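Long-range contacts in sucrose 6(F)-phosphate phosphorylase (Thermoanaerobacterium thermosaccharolyticum DSM 571, PDB 6S9V), which is a phosphorylase of the alpha-amylase superfamily, with an eight-stranded parallel TIM-type barrel followed by a C-terminal antiparallel beta sheet: residues E463-W468 with S476-L481; K485-Y490 with E497-V502. All coordinates share one frame; numbering follows the deposited sequence.

Contact 1 of 2, residues E463-W468 with S476-L481; sequences EIRLTW and SLFIDL
Arg465 and Phe478 face each other as a non-hydrogen-bonded antiparallel pair, and the arginine climbs past the ring atom by atom. Its CB stands 4.1 Å from Leu477 O. Arg465 CG meets Phe478 CD2 obliquely at 3.5 Å, and CD touches the same carbon at 3.7 Å, in the ring plane at its edge. The chain then bends (chi3 81°), which turns the guanidinium almost upright to the ring, the planes 82° apart. Arg465 NE gives its N-H to a water at 2.9 Å, in the guanidinium plane, and that water donates in turn to Leu477 O at 3.0 Å. Further along the ring rim, Glu463 OE2 reaches Phe478 CZ at 3.7 Å, in plane, while its OE1 is held by the backbone N of Arg460.

The two strands run antiparallel, their directions 171° apart, forming a beta hairpin within the five-stranded antiparallel sheet that follows the barrel. Paired N-H and C=O groups of Ile464 with Ile479 and of Leu466 with Leu477 supply four backbone bonds. These residues turn their side chains to the other face, where Ile464 CD1 meets Leu481 CD2 at 3.9 Å and helices 289-295 and 372-384 cover them. At the far end, back on the Arg465 face, Thr467 OG1 and Ser476 OG share a hydrogen bond of 2.9 Å, and Glu457 adds a weak one to the threonine.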
loop_
_atom_site.group_PDB
_atom_site.type_symbol
_atom_site.label_atom_id
_atom_site.label_comp_id
_atom_site.label_asym_id
_atom_site.label_seq_id
_atom_site.Cartn_x
_atom_site.Cartn_y
_atom_site.Cartn_z
ATOM N N GLU A 463 -15.856 -15.712 19.134
ATOM C CA GLU A 463 -15.827 -16.559 17.952
ATOM C C GLU A 463 -15.887 -15.673 16.715
ATOM O O GLU A 463 -16.227 -14.491 16.792
ATOM C CB GLU A 463 -16.996 -17.552 17.938
ATOM C CG GLU A 463 -17.065 -18.489 19.123
ATOM C CD GLU A 463 -18.351 -19.297 19.148
ATOM O OE1 GLU A 463 -19.341 -18.876 18.507
ATOM O OE2 GLU A 463 -18.381 -20.352 19.810
ATOM N N ILE A 464 -15.540 -16.259 15.573
ATOM C CA ILE A 464 -15.716 -15.633 14.266
ATOM C C ILE A 464 -16.339 -16.672 13.346
ATOM O O ILE A 464 -15.823 -17.788 13.227
ATOM C CB ILE A 464 -14.380 -15.124 13.690
ATOM C CG1 ILE A 464 -13.853 -13.961 14.537
ATOM C CG2 ILE A 464 -14.545 -14.706 12.233
ATOM C CD1 ILE A 464 -12.398 -13.623 14.291
ATOM N N ARG A 465 -17.443 -16.309 12.689
ATOM C CA ARG A 465 -18.117 -17.223 11.768
ATOM C C ARG A 465 -18.500 -16.447 10.520
ATOM O O ARG A 465 -19.389 -15.592 10.572
ATOM C CB ARG A 465 -19.346 -17.865 12.410
ATOM C CG ARG A 465 -19.016 -18.804 13.556
ATOM C CD ARG A 465 -20.224 -19.661 13.965
ATOM N NE ARG A 465 -20.406 -20.821 13.096
ATOM C CZ ARG A 465 -21.258 -21.817 13.337
ATOM N NH1 ARG A 465 -22.015 -21.801 14.426
ATOM N NH2 ARG A 465 -21.356 -22.832 12.488
ATOM N N LEU A 466 -17.826 -16.744 9.411
ATOM C CA LEU A 466 -18.048 -16.088 8.129
ATOM C C LEU A 466 -18.211 -17.138 7.039
ATOM O O LEU A 466 -17.480 -18.132 7.012
ATOM C CB LEU A 466 -16.886 -15.155 7.793
ATOM C CG LEU A 466 -16.544 -14.104 8.854
ATOM C CD1 LEU A 466 -15.254 -13.379 8.474
ATOM C CD2 LEU A 466 -17.690 -13.110 9.060
ATOM N N THR A 467 -19.146 -16.899 6.117
ATOM C CA THR A 467 -19.498 -17.887 5.109
ATOM C C THR A 467 -19.553 -17.262 3.724
ATOM O O THR A 467 -20.069 -16.154 3.550
ATOM C CB THR A 467 -20.862 -18.532 5.427
ATOM O OG1 THR A 467 -20.764 -19.340 6.608
ATOM C CG2 THR A 467 -21.355 -19.380 4.256
ATOM N N TRP A 468 -19.024 -17.995 2.744
ATOM C CA TRP A 468 -19.165 -17.685 1.326
ATOM C C TRP A 468 -19.949 -18.810 0.658
ATOM O O TRP A 468 -19.753 -19.990 0.972
ATOM C CB TRP A 468 -17.799 -17.508 0.653
ATOM C CG TRP A 468 -17.106 -16.244 1.049
ATOM C CD1 TRP A 468 -16.316 -16.047 2.151
ATOM C CD2 TRP A 468 -17.144 -14.994 0.354
ATOM N NE1 TRP A 468 -15.852 -14.756 2.177
ATOM C CE2 TRP A 468 -16.347 -14.085 1.086
ATOM C CE3 TRP A 468 -17.768 -14.555 -0.816
ATOM C CZ2 TRP A 468 -16.174 -12.763 0.694
ATOM C CZ3 TRP A 468 -17.588 -13.235 -1.211
ATOM C CH2 TRP A 468 -16.799 -12.356 -0.461
ATOM N N SER A 476 -17.287 -22.157 5.236
ATOM C CA SER A 476 -17.619 -21.440 6.463
ATOM C C SER A 476 -16.396 -21.445 7.368
ATOM O O SER A 476 -15.953 -22.508 7.813
ATOM C CB SER A 476 -18.815 -22.077 7.169
ATOM O OG SER A 476 -19.944 -22.070 6.319
ATOM N N LEU A 477 -15.851 -20.261 7.609
ATOM C CA LEU A 477 -14.749 -20.086 8.540
ATOM C C LEU A 477 -15.281 -20.096 9.962
ATOM O O LEU A 477 -16.268 -19.422 10.269
ATOM C CB LEU A 477 -14.038 -18.764 8.254
ATOM C CG LEU A 477 -12.983 -18.296 9.262
ATOM C CD1 LEU A 477 -11.777 -19.229 9.234
ATOM C CD2 LEU A 477 -12.572 -16.851 8.990
ATOM N N PHE A 478 -14.633 -20.863 10.831
ATOM C CA PHE A 478 -14.896 -20.777 12.257
ATOM C C PHE A 478 -13.572 -20.587 12.975
ATOM O O PHE A 478 -12.648 -21.384 12.784
ATOM C CB PHE A 478 -15.604 -22.018 12.792
ATOM C CG PHE A 478 -15.879 -21.951 14.263
ATOM C CD1 PHE A 478 -14.941 -22.396 15.182
ATOM C CD2 PHE A 478 -17.057 -21.403 14.730
ATOM C CE1 PHE A 478 -15.187 -22.314 16.530
ATOM C CE2 PHE A 478 -17.307 -21.327 16.092
ATOM C CZ PHE A 478 -16.368 -21.774 16.985
ATOM N N ILE A 479 -13.486 -19.545 13.800
ATOM C CA ILE A 479 -12.326 -19.305 14.653
ATOM C C ILE A 479 -12.793 -19.259 16.100
ATOM O O ILE A 479 -13.723 -18.517 16.437
ATOM C CB ILE A 479 -11.587 -18.002 14.295
ATOM C CG1 ILE A 479 -11.026 -18.049 12.876
ATOM C CG2 ILE A 479 -10.438 -17.754 15.309
ATOM C CD1 ILE A 479 -10.567 -16.694 12.337
ATOM N N ASP A 480 -12.163 -20.068 16.943
ATOM C CA ASP A 480 -12.293 -19.965 18.393
ATOM C C ASP A 480 -11.192 -19.024 18.868
ATOM O O ASP A 480 -10.013 -19.393 18.862
ATOM C CB ASP A 480 -12.179 -21.344 19.038
ATOM C CG ASP A 480 -12.348 -21.310 20.547
ATOM O OD1 ASP A 480 -12.383 -20.206 21.135
ATOM O OD2 ASP A 480 -12.466 -22.405 21.144
ATOM N N LEU A 481 -11.565 -17.799 19.251
ATOM C CA LEU A 481 -10.564 -16.816 19.654
ATOM C C LEU A 481 -9.912 -17.169 20.982
ATOM O O LEU A 481 -8.885 -16.572 21.331
ATOM C CB LEU A 481 -11.189 -15.423 19.742
ATOM C CG LEU A 481 -11.607 -14.837 18.385
ATOM C CD1 LEU A 481 -12.394 -13.569 18.602
ATOM C CD2 LEU A 481 -10.397 -14.587 17.497
HETATM O O HOH W 1 -18.770 -20.924 10.752
#

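Contact 2 of 2, residues K485-Y490 with E497-V502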
loop_
_atom_site.group_PDB
_atom_site.type_symbol
_atom_site.label_atom_id
_atom_site.label_comp_id
_atom_site.label_asym_id
_atom_site.label_seq_id
_atom_site.Cartn_x
_atom_site.Cartn_y
_atom_site.Cartn_z
ATOM N N LYS A 485 -7.879 -21.652 17.231
ATOM C CA LYS A 485 -8.151 -22.759 16.329
ATOM C C LYS A 485 -9.032 -22.272 15.186
ATOM O O LYS A 485 -10.091 -21.678 15.413
ATOM C CB LYS A 485 -8.827 -23.907 17.069
ATOM C CG LYS A 485 -8.943 -25.179 16.239
ATOM C CD LYS A 485 -9.626 -26.275 17.023
ATOM C CE LYS A 485 -9.511 -27.615 16.331
ATOM N NZ LYS A 485 -10.319 -28.645 17.039
ATOM N N THR A 486 -8.593 -22.530 13.961
ATOM C CA THR A 486 -9.219 -22.002 12.757
ATOM C C THR A 486 -9.620 -23.179 11.885
ATOM O O THR A 486 -8.761 -23.961 11.462
ATOM C CB THR A 486 -8.258 -21.072 12.010
ATOM O OG1 THR A 486 -7.902 -19.971 12.855
ATOM C CG2 THR A 486 -8.891 -20.547 10.740
ATOM N N THR A 487 -10.920 -23.310 11.627
ATOM C CA THR A 487 -11.449 -24.399 10.825
ATOM C C THR A 487 -12.285 -23.821 9.693
ATOM O O THR A 487 -13.007 -22.836 9.882
ATOM C CB THR A 487 -12.308 -25.348 11.675
ATOM O OG1 THR A 487 -11.531 -25.854 12.773
ATOM C CG2 THR A 487 -12.798 -26.512 10.836
ATOM N N ILE A 488 -12.204 -24.454 8.533
ATOM C CA ILE A 488 -13.031 -24.101 7.382
ATOM C C ILE A 488 -13.836 -25.337 7.009
ATOM O O ILE A 488 -13.269 -26.361 6.600
ATOM C CB ILE A 488 -12.195 -23.601 6.198
ATOM C CG1 ILE A 488 -11.477 -22.303 6.566
ATOM C CG2 ILE A 488 -13.094 -23.403 4.974
ATOM C CD1 ILE A 488 -10.535 -21.797 5.492
ATOM N N ASP A 489 -15.156 -25.251 7.168
ATOM C CA ASP A 489 -16.069 -26.296 6.727
ATOM C C ASP A 489 -16.497 -25.965 5.303
ATOM O O ASP A 489 -17.000 -24.867 5.052
ATOM C CB ASP A 489 -17.297 -26.374 7.631
ATOM C CG ASP A 489 -16.988 -26.959 8.997
ATOM O OD1 ASP A 489 -16.011 -27.722 9.118
ATOM O OD2 ASP A 489 -17.736 -26.661 9.947
ATOM N N TYR A 490 -16.288 -26.894 4.375
ATOM C CA TYR A 490 -16.582 -26.614 2.977
ATOM C C TYR A 490 -17.150 -27.855 2.308
ATOM O O TYR A 490 -17.078 -28.966 2.836
ATOM C CB TYR A 490 -15.333 -26.118 2.233
ATOM C CG TYR A 490 -14.288 -27.181 1.997
ATOM C CD1 TYR A 490 -13.339 -27.476 2.966
ATOM C CD2 TYR A 490 -14.247 -27.887 0.803
ATOM C CE1 TYR A 490 -12.377 -28.446 2.753
ATOM C CE2 TYR A 490 -13.295 -28.863 0.578
ATOM C CZ TYR A 490 -12.360 -29.138 1.560
ATOM O OH TYR A 490 -11.413 -30.105 1.350
ATOM N N GLU A 497 -19.636 -32.478 3.077
ATOM C CA GLU A 497 -19.061 -31.435 3.913
ATOM C C GLU A 497 -17.768 -31.961 4.519
ATOM O O GLU A 497 -17.740 -33.047 5.106
ATOM C CB GLU A 497 -20.030 -30.982 5.003
ATOM C CG GLU A 497 -19.492 -29.804 5.817
ATOM C CD GLU A 497 -20.504 -29.248 6.800
ATOM O OE1 GLU A 497 -21.683 -29.647 6.730
ATOM O OE2 GLU A 497 -20.122 -28.398 7.634
ATOM N N VAL A 498 -16.697 -31.192 4.356
ATOM C CA VAL A 498 -15.360 -31.572 4.788
ATOM C C VAL A 498 -14.816 -30.481 5.696
ATOM O O VAL A 498 -15.110 -29.294 5.522
ATOM C CB VAL A 498 -14.424 -31.785 3.574
ATOM C CG1 VAL A 498 -12.972 -31.904 4.014
ATOM C CG2 VAL A 498 -14.861 -33.011 2.778
ATOM N N LYS A 499 -14.023 -30.895 6.677
ATOM C CA LYS A 499 -13.429 -29.988 7.647
ATOM C C LYS A 499 -11.950 -29.808 7.335
ATOM O O LYS A 499 -11.189 -30.781 7.339
ATOM C CB LYS A 499 -13.636 -30.541 9.056
ATOM C CG LYS A 499 -13.414 -29.540 10.158
ATOM C CD LYS A 499 -13.845 -30.105 11.507
ATOM C CE LYS A 499 -15.363 -30.133 11.661
ATOM N NZ LYS A 499 -15.948 -28.776 11.855
ATOM N N TYR A 500 -11.545 -28.565 7.079
ATOM C CA TYR A 500 -10.153 -28.196 6.808
ATOM C C TYR A 500 -9.626 -27.451 8.027
ATOM O O TYR A 500 -10.019 -26.305 8.283
ATOM C CB TYR A 500 -10.062 -27.351 5.534
ATOM C CG TYR A 500 -8.804 -26.517 5.324
ATOM C CD1 TYR A 500 -7.575 -26.879 5.865
ATOM C CD2 TYR A 500 -8.859 -25.356 4.565
ATOM C CE1 TYR A 500 -6.442 -26.092 5.660
ATOM C CE2 TYR A 500 -7.745 -24.575 4.356
ATOM C CZ TYR A 500 -6.538 -24.944 4.903
ATOM O OH TYR A 500 -5.443 -24.136 4.686
ATOM N N LEU A 501 -8.735 -28.096 8.776
ATOM C CA LEU A 501 -8.102 -27.450 9.919
ATOM C C LEU A 501 -6.917 -26.634 9.419
ATOM O O LEU A 501 -5.917 -27.192 8.959
ATOM C CB LEU A 501 -7.675 -28.485 10.952
ATOM C CG LEU A 501 -6.957 -27.933 12.187
ATOM C CD1 LEU A 501 -7.863 -27.028 13.013
ATOM C CD2 LEU A 501 -6.449 -29.082 13.030
ATOM N N VAL A 502 -7.023 -25.316 9.525
ATOM C CA VAL A 502 -6.033 -24.410 8.957
ATOM C C VAL A 502 -4.783 -24.453 9.815
ATOM O O VAL A 502 -3.667 -24.395 9.293
ATOM C CB VAL A 502 -6.579 -22.978 8.854
ATOM C CG1 VAL A 502 -5.514 -22.024 8.301
ATOM C CG2 VAL A 502 -7.829 -22.959 7.981
ATOM O OXT VAL A 502 -4.878 -24.556 11.040
HETATM O O HOH W 2 -5.833 -23.751 13.314
#
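Val502, the last residue of the chain, is joined to Thr486 directly through its amide and, through one water, by its terminal carboxylate. Val502 N donates to Thr486 O at 2.9 Å, and a water stands 2.6 Å from Val502 OXT and 3.1 Å from Thr486 N, bridging the two. OXT also forms a salt bridge with Arg436, so the C-terminal charge has a direct cationic partner. The two strands, the last of the antiparallel sheet, form a hairpin, with reciprocal backbone bonds pairing Ile488 with Tyr500 and Tyr490 with Val498.

One face is aromatic and aliphatic. Tyr490 takes the crowded position, CG between the backbone N and the carbonyl carbon (chi1 71°), which swings its ring across to the partner strand. Val498 CB lies over a face of that ring in a CH-pi contact, 4.2 Å from the centroid of the Tyr490 ring and 23° off the normal, while Tyr500 CB approaches Tyr490 CE1 at 3.8 Å, near the ring plane. Val502 CG2 sits over one face of the Tyr500 ring, offset toward its rim. Phe443 of helix 432-446 meets both tyrosines.

The face of Thr487, Asp489, Lys499 and Leu501 is mainly polar. Bends at its last two torsions bring Lys499 NZ back to the Asp489 carboxylate, where it donates to the syn lone pair of Asp489 OD1 at 2.9 Å, with a weak second bond to Asp489 OD2 at 3.4 Å. Glu497 OE2 lies 3.7 Å from Asp489 OD2, a like-charge approach whose cost the Lys499 ammonium probably offsets in part.

Contacts 1 and 2 are successive hairpins of one antiparallel sheet, their centres 10 Å apart, joined where strand 473-480 lies beside strand 485-491. The seam has probable backbone hydrogen bonds, such as Phe478 N to Thr487 O at 2.7 Å, and packing of Leu477 CD1 on Thr486 CG2 at 3.5 Å. Helix 372-384 touches both contacts. Contact 1 sits deeper, with six of ten touching residues buried and its inner face branched aliphatic; contact 2 includes an edge strand, 497-501, is only partly buried, and has tyrosines on its helix-facing side. Their outer faces differ too: contact 1 sets an arginine and a glutamate around a phenylalanine ring, whereas contact 2 carries a direct salt bridge.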